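Homoprotocatechuate 2,3-dioxygenase (Brevibacterium fuscum, PDB 4Z6M) catalyses the extradiol cleavage of the aromatic ring of homoprotocatechuate by molecular oxygen at a mononuclear iron(II) centre. Local coordinates at residues A[30-34]-A[35-39]; A[298-301]-A[302-306]; A[328-331]-A[332-336]; A[246-249]-A[250-253]. The protein carries 1 engineered substitution. One frame throughout, in Å; residues are numbered along the deposited sequence.

All four contacts are local, each joining residues that are continuous in the chain, so none encloses another and none crosses. From the N terminus, contact 1 comes first, in helix 28-38, which packs on the sheet containing strands 15-25, 50-54 and 64-68. Contact 4 follows at 246-253, where a tight turn links strand 244-247 to strand 254-259 at one border of the second sheet. Contact 2 then leads from a loop into helix 302-306, and contact 3 forms the short helix 329-333. Contacts 2 and 3 touch, their centres about 10 Å apart, whereas contact 1 stands apart from the other three. Contacts 2 and 4 each bring a side chain close to the iron.

Contact 1. Residues A[30-34]-A[35-39]; sequences KSRNF and YVDVL
Phe34 and Tyr35, neighbours in helix 28-38, form a T-shaped aromatic pair. The edge of Phe34 points at the face of the Tyr35 ring, with centroids 5.1 Å apart and planes at 87°, and CD2 of Phe34 sits over the ring centre. The two first torsions differ, Phe34 with CG anti to its backbone N (chi1 -177°) and Tyr35 with CG beside its own N, and this lets adjacent rings meet. Farther along the same ring, CE2 of Phe34 touches CD1 of Leu39 at 3.7 Å. The Tyr35 ring continues inward onto Leu23, Leu64 and Leu66 of the sheet, and its hydroxyl bonds to Asp260.

The backbone bonds change pattern along the segment. Tyr35 N reaches Ser31 O at 2.9 Å, the ordinary alpha-helical spacing, and Val36 N bonds to Arg32 O in the same way. Val38 N instead reaches back five residues to Asn33 O at 2.9 Å, as does Leu39 N to Phe34 O, which marks a wider pi-type turn.

Polar side chains gather around Asp37. Asn33 is modelled in two conformers; in one of them ND2 donates to Asp37 OD2 at 3.2 Å, on the anti lone pair and 27° out of the amide plane, so this bond is doubtful and probably part-time. Arg32 meets Asp37 through two waters, each accepting from NH1 at 2.8 Å within the guanidinium plane and donating to a different carboxylate oxygen. Arg32 NE is salt-bridged to Glu46. The opposite charges of Arg32 and Asp37 are therefore coupled through solvent, probably more weakly than by direct contact.

Contact 2. Residues A[298-301]-A[302-306]; sequences NPVV and PSWYT
Val300 lies against the Tyr305 ring, the two side chains running at about a right angle. The contact is made by CG1, which comes within 3.5 Å of CE2 of Tyr305 and also touches CZ and the hydroxyl oxygen; it approaches the ring obliquely. With CG1 anti to the valine's backbone N (chi1 180°), this branch is the one laid on the ring, while CG2 reaches only the hydroxyl end. The same CG1 packs on CB of Trp304 at 3.9 Å, so one methyl touches both the Tyr305 ring and the Trp304 CB.

Val301 is turned differently. Its CG2 occupies the position between backbone N and carbonyl carbon and leans over the first turn of helix 302-306, meeting OG of Ser303 at 3.6 Å and CB of Trp304 at 3.9 Å. Ser303 OG finds its hydrogen-bond partner in Glu242. Trp304 N donates to Val301 O at 3.0 Å, with an N-H...O angle of 140°. The three-residue spacing of this bond recurs one step later, where Tyr305 N bonds to Pro302 O at 2.9 Å.

Beyond its CB, the Trp304 indole turns away from the valines. Arg243 and Arg265 make cation-pi contacts with it, and Tyr257 meets it edge-to-face. Phe359 of the second subunit packs on Pro299 and Val301. An extended, proline-containing chain thus turns into a short helix that brings the Trp304 side chain to about 6 Å from the iron, consistent with a place in the wall of the metal pocket.

Contact 3. Residues A[328-331]-A[332-336]; sequences SELE and VTIGA
Thr333 closes back on Glu329 through its hydroxyl, with OG1 donating to Glu329 O at 2.7 Å. OG1 stands between the backbone N and the carbonyl carbon (chi1 65°), which turns the hydroxyl back toward the preceding turn. Thr333 N makes only a weak bond to the same carbonyl, so the side chain is its firmer partner.

Leu330 O is the busiest acceptor. Ile334 N reaches it at 2.9 Å and Thr333 N at 3.3 Å; Gly335 N adds a weak third bond as the chain leaves the helix. At the opposite end, Ser328 is the N-cap: its OG accepts from Glu331 N at 3.1 Å with an almost straight N-H...O angle of 169°, while its own carbonyl oxygen takes Val332 N at 2.9 Å.

Glu331, bent back at chi2, sends OE1 past Gly335 to a water that donates to it and accepts from Ala336 N, each at 2.9 Å. This bridge ties the exposed carboxylate to the backbone beyond the helix.

Packing within the segment is light. Leu330 CG and Ile334 CG1 meet at 4.0 Å, the side chains at about a right angle, and both methyls of Val332 rest near Ser328 O.

The helix is wedged between other elements. Leu330 packs on helix 302-306 and, with Ile334, on Leu361 of strand 359-361. Glu329 forms salt bridges with Arg292 and Arg293 and, with Val332, touches Tyr189 of strand 188-194.

Contact 4. Residues A[246-249]-A[250-253]; sequences GRHG and VSNA
A tight reversal at the end of strand 244-247 carries His248 to the edge of the iron site: a type II beta turn from Gly249 to Asn252, closed by Asn252 N donating to Gly249 O at 3.1 Å. Just outside it, His248 N and Ala253 O form an almost straight bond of 2.8 Å (178°), pairing the chain on its way to strand 254-259. An ST turn overlaps the reversal, since Ser251 OG accepts from Ala253 N at 3.3 Å and donates to Val250 O at 2.6 Å.

Two side chains fold onto this frame. Arg247, bent at chi2 and chi3, folds back so that NH1 donates to Asn252 O at 2.9 Å; its NH2 is salt-bridged to Asp230 of the second subunit. Asn252 OD1 bonds to Tyr142 of the third subunit. CB of His248 lies only 2.9 Å from Val250 O, a tight fit, and CD2 of the ring is 3.7 Å from Ser251 OG.

His248 ND1 bonds to Arg293 O and NE2 to Glu267, an iron ligand, which puts this imidazole in the second shell. Buried His248 O has no hydrogen-bond partner and is probably left with only weak CA-H...O compensation from Asn252, while the imidazole is fixed at both nitrogens.

Contact 1. Residues A[30-34]-A[35-39]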
loop_
_atom_site.group_PDB
_atom_site.type_symbol
_atom_site.label_atom_id
_atom_site.label_comp_id
_atom_site.label_asym_id
_atom_site.label_seq_id
_atom_site.Cartn_x
_atom_site.Cartn_y
_atom_site.Cartn_z
ATOM N N LYS A 30 -13.338 -5.613 29.198
ATOM C CA LYS A 30 -13.595 -6.216 27.897
ATOM C C LYS A 30 -13.552 -5.123 26.825
ATOM O O LYS A 30 -12.995 -5.315 25.740
ATOM C CB LYS A 30 -14.946 -6.940 27.877
ATOM C CG LYS A 30 -14.918 -8.260 28.640
ATOM C CD LYS A 30 -16.222 -9.016 28.445
ATOM C CE LYS A 30 -16.044 -10.527 28.507
ATOM N NZ LYS A 30 -17.323 -11.197 28.096
ATOM N N SER A 31 -14.134 -3.968 27.134
ATOM C CA SER A 31 -14.074 -2.847 26.196
ATOM C C SER A 31 -12.643 -2.362 25.977
ATOM O O SER A 31 -12.237 -2.081 24.850
ATOM C CB SER A 31 -14.979 -1.718 26.654
ATOM O OG SER A 31 -16.317 -2.179 26.704
ATOM N N ARG A 32 -11.849 -2.310 27.047
ATOM C CA ARG A 32 -10.431 -1.951 26.905
ATOM C C ARG A 32 -9.703 -2.919 25.988
ATOM O O ARG A 32 -8.901 -2.506 25.140
ATOM C CB ARG A 32 -9.733 -1.948 28.277
ATOM C CG ARG A 32 -8.380 -1.240 28.232
ATOM C CD ARG A 32 -7.630 -1.379 29.559
ATOM N NE ARG A 32 -6.454 -0.522 29.642
ATOM C CZ ARG A 32 -5.308 -0.764 29.018
ATOM N NH1 ARG A 32 -5.156 -1.855 28.278
ATOM N NH2 ARG A 32 -4.295 0.079 29.167
ATOM N N ASN A 33 -9.966 -4.212 26.140
ATOM C CA ASN A 33 -9.299 -5.193 25.298
ATOM C C ASN A 33 -9.601 -4.937 23.811
ATOM O O ASN A 33 -8.728 -5.079 22.954
ATOM C CB ASN A 33 -9.693 -6.611 25.715
ATOM C CG ASN A 33 -9.087 -7.674 24.824
ATOM O OD1 ASN A 33 -9.786 -8.276 24.013
ATOM N ND2 ASN A 33 -7.790 -7.912 24.965
ATOM N N PHE A 34 -10.837 -4.557 23.513
ATOM C CA PHE A 34 -11.219 -4.291 22.126
ATOM C C PHE A 34 -10.535 -3.015 21.621
ATOM O O PHE A 34 -9.883 -3.017 20.572
ATOM C CB PHE A 34 -12.734 -4.168 22.026
ATOM C CG PHE A 34 -13.256 -3.951 20.617
ATOM C CD1 PHE A 34 -13.369 -5.027 19.742
ATOM C CD2 PHE A 34 -13.662 -2.696 20.179
ATOM C CE1 PHE A 34 -13.876 -4.844 18.452
ATOM C CE2 PHE A 34 -14.164 -2.516 18.895
ATOM C CZ PHE A 34 -14.273 -3.589 18.045
ATOM N N TYR A 35 -10.715 -1.900 22.331
ATOM C CA TYR A 35 -10.263 -0.630 21.798
ATOM C C TYR A 35 -8.756 -0.405 21.887
ATOM O O TYR A 35 -8.184 0.281 21.026
ATOM C CB TYR A 35 -10.984 0.531 22.470
ATOM C CG TYR A 35 -12.444 0.631 22.061
ATOM C CD1 TYR A 35 -12.802 1.213 20.856
ATOM C CD2 TYR A 35 -13.458 0.163 22.868
ATOM C CE1 TYR A 35 -14.125 1.307 20.459
ATOM C CE2 TYR A 35 -14.788 0.259 22.487
ATOM C CZ TYR A 35 -15.117 0.833 21.284
ATOM O OH TYR A 35 -16.406 0.938 20.852
ATOM N N VAL A 36 -8.128 -0.959 22.919
ATOM C CA VAL A 36 -6.692 -0.804 23.110
ATOM C C VAL A 36 -5.963 -1.986 22.496
ATOM O O VAL A 36 -5.088 -1.795 21.648
ATOM C CB VAL A 36 -6.309 -0.623 24.602
ATOM C CG1 VAL A 36 -4.796 -0.505 24.764
ATOM C CG2 VAL A 36 -6.985 0.616 25.159
ATOM N N ASP A 37 -6.251 -3.202 22.931
ATOM C CA ASP A 37 -5.443 -4.333 22.476
ATOM C C ASP A 37 -5.741 -4.720 21.043
ATOM O O ASP A 37 -4.809 -4.952 20.272
ATOM C CB ASP A 37 -5.551 -5.532 23.409
ATOM C CG ASP A 37 -5.054 -5.206 24.784
ATOM O OD1 ASP A 37 -4.044 -4.479 24.888
ATOM O OD2 ASP A 37 -5.661 -5.669 25.737
ATOM N N VAL A 38 -7.018 -4.775 20.669
ATOM C CA VAL A 38 -7.336 -5.120 19.279
ATOM C C VAL A 38 -7.101 -3.941 18.357
ATOM O O VAL A 38 -6.343 -4.072 17.396
ATOM C CB VAL A 38 -8.753 -5.692 19.111
ATOM C CG1 VAL A 38 -9.043 -6.011 17.650
ATOM C CG2 VAL A 38 -8.939 -6.923 20.006
ATOM N N LEU A 39 -7.676 -2.789 18.679
ATOM C CA LEU A 39 -7.656 -1.650 17.752
ATOM C C LEU A 39 -6.471 -0.706 17.912
ATOM O O LEU A 39 -6.227 0.109 17.036
ATOM C CB LEU A 39 -8.964 -0.874 17.804
ATOM C CG LEU A 39 -10.196 -1.656 17.322
ATOM C CD1 LEU A 39 -11.367 -0.684 17.378
ATOM C CD2 LEU A 39 -10.012 -2.218 15.917
HETATM O O HOH W 1 -6.621 -4.244 27.898
HETATM O O HOH W 2 -2.943 -3.142 27.052
#

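Contact 2. Residues A[298-301]-A[302-306]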
loop_
_atom_site.group_PDB
_atom_site.type_symbol
_atom_site.label_atom_id
_atom_site.label_comp_id
_atom_site.label_asym_id
_atom_site.label_seq_id
_atom_site.Cartn_x
_atom_site.Cartn_y
_atom_site.Cartn_z
ATOM N N ASN A 298 -21.235 -5.277 -3.449
ATOM C CA ASN A 298 -21.415 -6.272 -2.405
ATOM C C ASN A 298 -22.647 -5.905 -1.580
ATOM O O ASN A 298 -22.976 -4.721 -1.416
ATOM C CB ASN A 298 -20.154 -6.407 -1.531
ATOM C CG ASN A 298 -19.118 -7.290 -2.174
ATOM O OD1 ASN A 298 -19.471 -8.270 -2.823
ATOM N ND2 ASN A 298 -17.861 -6.979 -1.991
ATOM N N PRO A 299 -23.359 -6.917 -1.098
ATOM C CA PRO A 299 -24.627 -6.652 -0.415
ATOM C C PRO A 299 -24.437 -5.991 0.946
ATOM O O PRO A 299 -23.468 -6.275 1.642
ATOM C CB PRO A 299 -25.240 -8.052 -0.267
ATOM C CG PRO A 299 -24.055 -8.957 -0.188
ATOM C CD PRO A 299 -23.083 -8.373 -1.199
ATOM N N VAL A 300 -25.354 -5.115 1.327
ATOM C CA VAL A 300 -25.349 -4.512 2.658
ATOM C C VAL A 300 -25.992 -5.488 3.613
ATOM O O VAL A 300 -27.128 -5.903 3.426
ATOM C CB VAL A 300 -26.073 -3.157 2.652
ATOM C CG1 VAL A 300 -26.074 -2.526 4.036
ATOM C CG2 VAL A 300 -25.404 -2.220 1.661
ATOM N N VAL A 301 -25.233 -5.864 4.640
ATOM C CA VAL A 301 -25.703 -6.819 5.611
ATOM C C VAL A 301 -26.936 -6.261 6.347
ATOM O O VAL A 301 -27.004 -5.080 6.665
ATOM C CB VAL A 301 -24.570 -7.195 6.606
ATOM C CG1 VAL A 301 -23.310 -7.642 5.872
ATOM C CG2 VAL A 301 -24.280 -6.063 7.547
ATOM N N PRO A 302 -27.941 -7.096 6.593
ATOM C CA PRO A 302 -29.219 -6.573 7.119
ATOM C C PRO A 302 -29.089 -5.893 8.486
ATOM O O PRO A 302 -29.778 -4.906 8.756
ATOM C CB PRO A 302 -30.125 -7.808 7.167
ATOM C CG PRO A 302 -29.256 -8.977 6.877
ATOM C CD PRO A 302 -28.023 -8.507 6.195
ATOM N N SER A 303 -28.188 -6.401 9.335
ATOM C CA SER A 303 -27.965 -5.761 10.632
ATOM C C SER A 303 -27.530 -4.308 10.521
ATOM O O SER A 303 -27.749 -3.529 11.451
ATOM C CB SER A 303 -26.954 -6.536 11.474
ATOM O OG SER A 303 -25.675 -6.568 10.865
ATOM N N TRP A 304 -26.874 -3.954 9.417
ATOM C CA TRP A 304 -26.470 -2.578 9.192
ATOM C C TRP A 304 -27.677 -1.648 9.176
ATOM O O TRP A 304 -27.602 -0.512 9.637
ATOM C CB TRP A 304 -25.640 -2.468 7.884
ATOM C CG TRP A 304 -24.731 -1.281 7.855
ATOM C CD1 TRP A 304 -23.457 -1.223 8.324
ATOM C CD2 TRP A 304 -25.045 0.042 7.405
ATOM N NE1 TRP A 304 -22.945 0.036 8.171
ATOM C CE2 TRP A 304 -23.894 0.837 7.613
ATOM C CE3 TRP A 304 -26.186 0.639 6.852
ATOM C CZ2 TRP A 304 -23.861 2.184 7.307
ATOM C CZ3 TRP A 304 -26.156 1.971 6.559
ATOM C CH2 TRP A 304 -25.005 2.734 6.776
ATOM N N TYR A 305 -28.793 -2.135 8.644
ATOM C CA TYR A 305 -29.996 -1.335 8.602
ATOM C C TYR A 305 -30.846 -1.400 9.857
ATOM O O TYR A 305 -31.672 -0.519 10.052
ATOM C CB TYR A 305 -30.870 -1.764 7.427
ATOM C CG TYR A 305 -30.277 -1.438 6.076
ATOM C CD1 TYR A 305 -29.957 -0.136 5.728
ATOM C CD2 TYR A 305 -30.044 -2.443 5.135
ATOM C CE1 TYR A 305 -29.416 0.167 4.491
ATOM C CE2 TYR A 305 -29.517 -2.152 3.879
ATOM C CZ TYR A 305 -29.205 -0.827 3.563
ATOM O OH TYR A 305 -28.692 -0.505 2.317
ATOM N N THR A 306 -30.735 -2.461 10.653
ATOM C CA THR A 306 -31.648 -2.679 11.767
ATOM C C THR A 306 -31.060 -2.370 13.141
ATOM O O THR A 306 -31.811 -2.022 14.065
ATOM C CB THR A 306 -32.203 -4.116 11.756
ATOM O OG1 THR A 306 -31.167 -5.069 12.008
ATOM C CG2 THR A 306 -32.868 -4.431 10.434
#

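Contact 3. Residues A[328-331]-A[332-336]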
loop_
_atom_site.group_PDB
_atom_site.type_symbol
_atom_site.label_atom_id
_atom_site.label_comp_id
_atom_site.label_asym_id
_atom_site.label_seq_id
_atom_site.Cartn_x
_atom_site.Cartn_y
_atom_site.Cartn_z
ATOM N N SER A 328 -38.413 1.969 4.166
ATOM C CA SER A 328 -37.216 1.366 4.739
ATOM C C SER A 328 -36.230 1.058 3.631
ATOM O O SER A 328 -36.548 0.341 2.679
ATOM C CB SER A 328 -37.578 0.077 5.463
ATOM O OG SER A 328 -36.475 -0.804 5.586
ATOM N N GLU A 329 -35.013 1.572 3.760
ATOM C CA GLU A 329 -33.967 1.269 2.778
ATOM C C GLU A 329 -33.735 -0.244 2.643
ATOM O O GLU A 329 -33.598 -0.756 1.525
ATOM C CB GLU A 329 -32.672 1.988 3.139
ATOM C CG GLU A 329 -31.591 1.815 2.068
ATOM C CD GLU A 329 -30.439 2.794 2.161
ATOM O OE1 GLU A 329 -30.389 3.600 3.107
ATOM O OE2 GLU A 329 -29.561 2.747 1.265
ATOM N N LEU A 330 -33.712 -0.971 3.758
ATOM C CA LEU A 330 -33.594 -2.424 3.701
ATOM C C LEU A 330 -34.724 -3.000 2.836
ATOM O O LEU A 330 -34.492 -3.766 1.896
ATOM C CB LEU A 330 -33.670 -3.011 5.107
ATOM C CG LEU A 330 -33.559 -4.550 5.221
ATOM C CD1 LEU A 330 -33.074 -4.945 6.613
ATOM C CD2 LEU A 330 -34.853 -5.295 4.901
ATOM N N GLU A 331 -35.965 -2.630 3.159
ATOM C CA GLU A 331 -37.096 -3.247 2.474
ATOM C C GLU A 331 -37.120 -2.942 0.975
ATOM O O GLU A 331 -37.402 -3.832 0.170
ATOM C CB GLU A 331 -38.431 -2.867 3.123
ATOM C CG GLU A 331 -38.567 -3.400 4.553
ATOM C CD GLU A 331 -38.685 -4.927 4.659
ATOM O OE1 GLU A 331 -38.826 -5.624 3.623
ATOM O OE2 GLU A 331 -38.641 -5.453 5.800
ATOM N N VAL A 332 -36.802 -1.710 0.596
ATOM C CA VAL A 332 -36.925 -1.333 -0.813
ATOM C C VAL A 332 -35.759 -1.816 -1.660
ATOM O O VAL A 332 -35.868 -1.815 -2.893
ATOM C CB VAL A 332 -37.163 0.178 -1.011
ATOM C CG1 VAL A 332 -38.364 0.647 -0.208
ATOM C CG2 VAL A 332 -35.937 1.017 -0.686
ATOM N N THR A 333 -34.662 -2.269 -1.026
ATOM C CA THR A 333 -33.485 -2.735 -1.770
ATOM C C THR A 333 -33.221 -4.232 -1.698
ATOM O O THR A 333 -32.898 -4.839 -2.721
ATOM C CB THR A 333 -32.214 -1.981 -1.348
ATOM O OG1 THR A 333 -31.881 -2.256 0.038
ATOM C CG2 THR A 333 -32.368 -0.499 -1.571
ATOM N N ILE A 334 -33.304 -4.818 -0.497
ATOM C CA ILE A 334 -32.895 -6.222 -0.315
ATOM C C ILE A 334 -33.947 -7.108 0.328
ATOM O O ILE A 334 -33.721 -8.300 0.476
ATOM C CB ILE A 334 -31.564 -6.368 0.473
ATOM C CG1 ILE A 334 -31.643 -5.737 1.860
ATOM C CG2 ILE A 334 -30.418 -5.728 -0.289
ATOM C CD1 ILE A 334 -30.384 -5.967 2.699
ATOM N N GLY A 335 -35.085 -6.536 0.702
ATOM C CA GLY A 335 -36.177 -7.317 1.259
ATOM C C GLY A 335 -36.936 -8.050 0.174
ATOM O O GLY A 335 -36.589 -7.985 -1.010
ATOM N N ALA A 336 -37.988 -8.767 0.579
ATOM C CA ALA A 336 -38.691 -9.653 -0.331
ATOM C C ALA A 336 -39.366 -8.931 -1.506
ATOM O O ALA A 336 -39.579 -9.529 -2.550
ATOM C CB ALA A 336 -39.723 -10.448 0.436
HETATM O O HOH W 3 -38.777 -8.542 3.347
#

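Contact 4. Residues A[246-249]-A[250-253]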
loop_
_atom_site.group_PDB
_atom_site.type_symbol
_atom_site.label_atom_id
_atom_site.label_comp_id
_atom_site.label_asym_id
_atom_site.label_seq_id
_atom_site.Cartn_x
_atom_site.Cartn_y
_atom_site.Cartn_z
ATOM N N GLY A 246 -14.888 -2.606 2.115
ATOM C CA GLY A 246 -15.358 -2.212 0.797
ATOM C C GLY A 246 -14.905 -0.829 0.421
ATOM O O GLY A 246 -14.186 -0.158 1.146
ATOM N N ARG A 247 -15.383 -0.418 -0.749
ATOM C CA ARG A 247 -15.337 0.967 -1.188
ATOM C C ARG A 247 -16.762 1.486 -1.128
ATOM O O ARG A 247 -17.651 0.880 -1.704
ATOM C CB ARG A 247 -14.811 1.019 -2.631
ATOM C CG ARG A 247 -14.937 2.365 -3.306
ATOM C CD ARG A 247 -13.875 3.330 -2.845
ATOM N NE ARG A 247 -12.532 2.907 -3.265
ATOM C CZ ARG A 247 -11.408 3.516 -2.902
ATOM N NH1 ARG A 247 -11.445 4.580 -2.090
ATOM N NH2 ARG A 247 -10.245 3.070 -3.351
ATOM N N HIS A 248 -16.971 2.640 -0.497
ATOM C CA HIS A 248 -18.292 3.275 -0.505
ATOM C C HIS A 248 -18.517 3.948 -1.863
ATOM O O HIS A 248 -17.578 4.454 -2.480
ATOM C CB HIS A 248 -18.361 4.357 0.539
ATOM C CG HIS A 248 -18.567 3.889 1.938
ATOM N ND1 HIS A 248 -19.572 3.016 2.309
ATOM C CD2 HIS A 248 -17.924 4.236 3.084
ATOM C CE1 HIS A 248 -19.529 2.848 3.626
ATOM N NE2 HIS A 248 -18.552 3.590 4.114
ATOM N N GLY A 249 -19.762 3.983 -2.310
ATOM C CA GLY A 249 -20.161 4.898 -3.364
ATOM C C GLY A 249 -20.194 6.314 -2.827
ATOM O O GLY A 249 -19.339 7.155 -3.120
ATOM N N VAL A 250 -21.190 6.542 -1.985
ATOM C CA VAL A 250 -21.283 7.786 -1.240
ATOM C C VAL A 250 -19.995 7.912 -0.409
ATOM O O VAL A 250 -19.631 7.000 0.316
ATOM C CB VAL A 250 -22.471 7.765 -0.275
ATOM C CG1 VAL A 250 -22.440 8.995 0.592
ATOM C CG2 VAL A 250 -23.798 7.673 -1.019
ATOM N N SER A 251 -19.335 9.039 -0.536
ATOM C CA SER A 251 -18.053 9.396 0.109
ATOM C C SER A 251 -16.799 8.914 -0.604
ATOM O O SER A 251 -15.732 9.498 -0.379
ATOM C CB SER A 251 -17.977 9.017 1.589
ATOM O OG SER A 251 -17.577 7.644 1.757
ATOM N N ASN A 252 -16.906 7.842 -1.409
ATOM C CA ASN A 252 -15.745 7.252 -2.095
ATOM C C ASN A 252 -14.674 6.681 -1.150
ATOM O O ASN A 252 -13.595 6.388 -1.603
ATOM C CB ASN A 252 -15.085 8.259 -3.027
ATOM C CG ASN A 252 -14.125 7.646 -4.012
ATOM O OD1 ASN A 252 -14.391 6.578 -4.589
ATOM N ND2 ASN A 252 -13.020 8.341 -4.264
ATOM N N ALA A 253 -14.981 6.527 0.138
ATOM C CA ALA A 253 -13.986 6.066 1.090
ATOM C C ALA A 253 -13.907 4.551 1.141
ATOM O O ALA A 253 -14.888 3.836 0.911
ATOM C CB ALA A 253 -14.317 6.590 2.472
#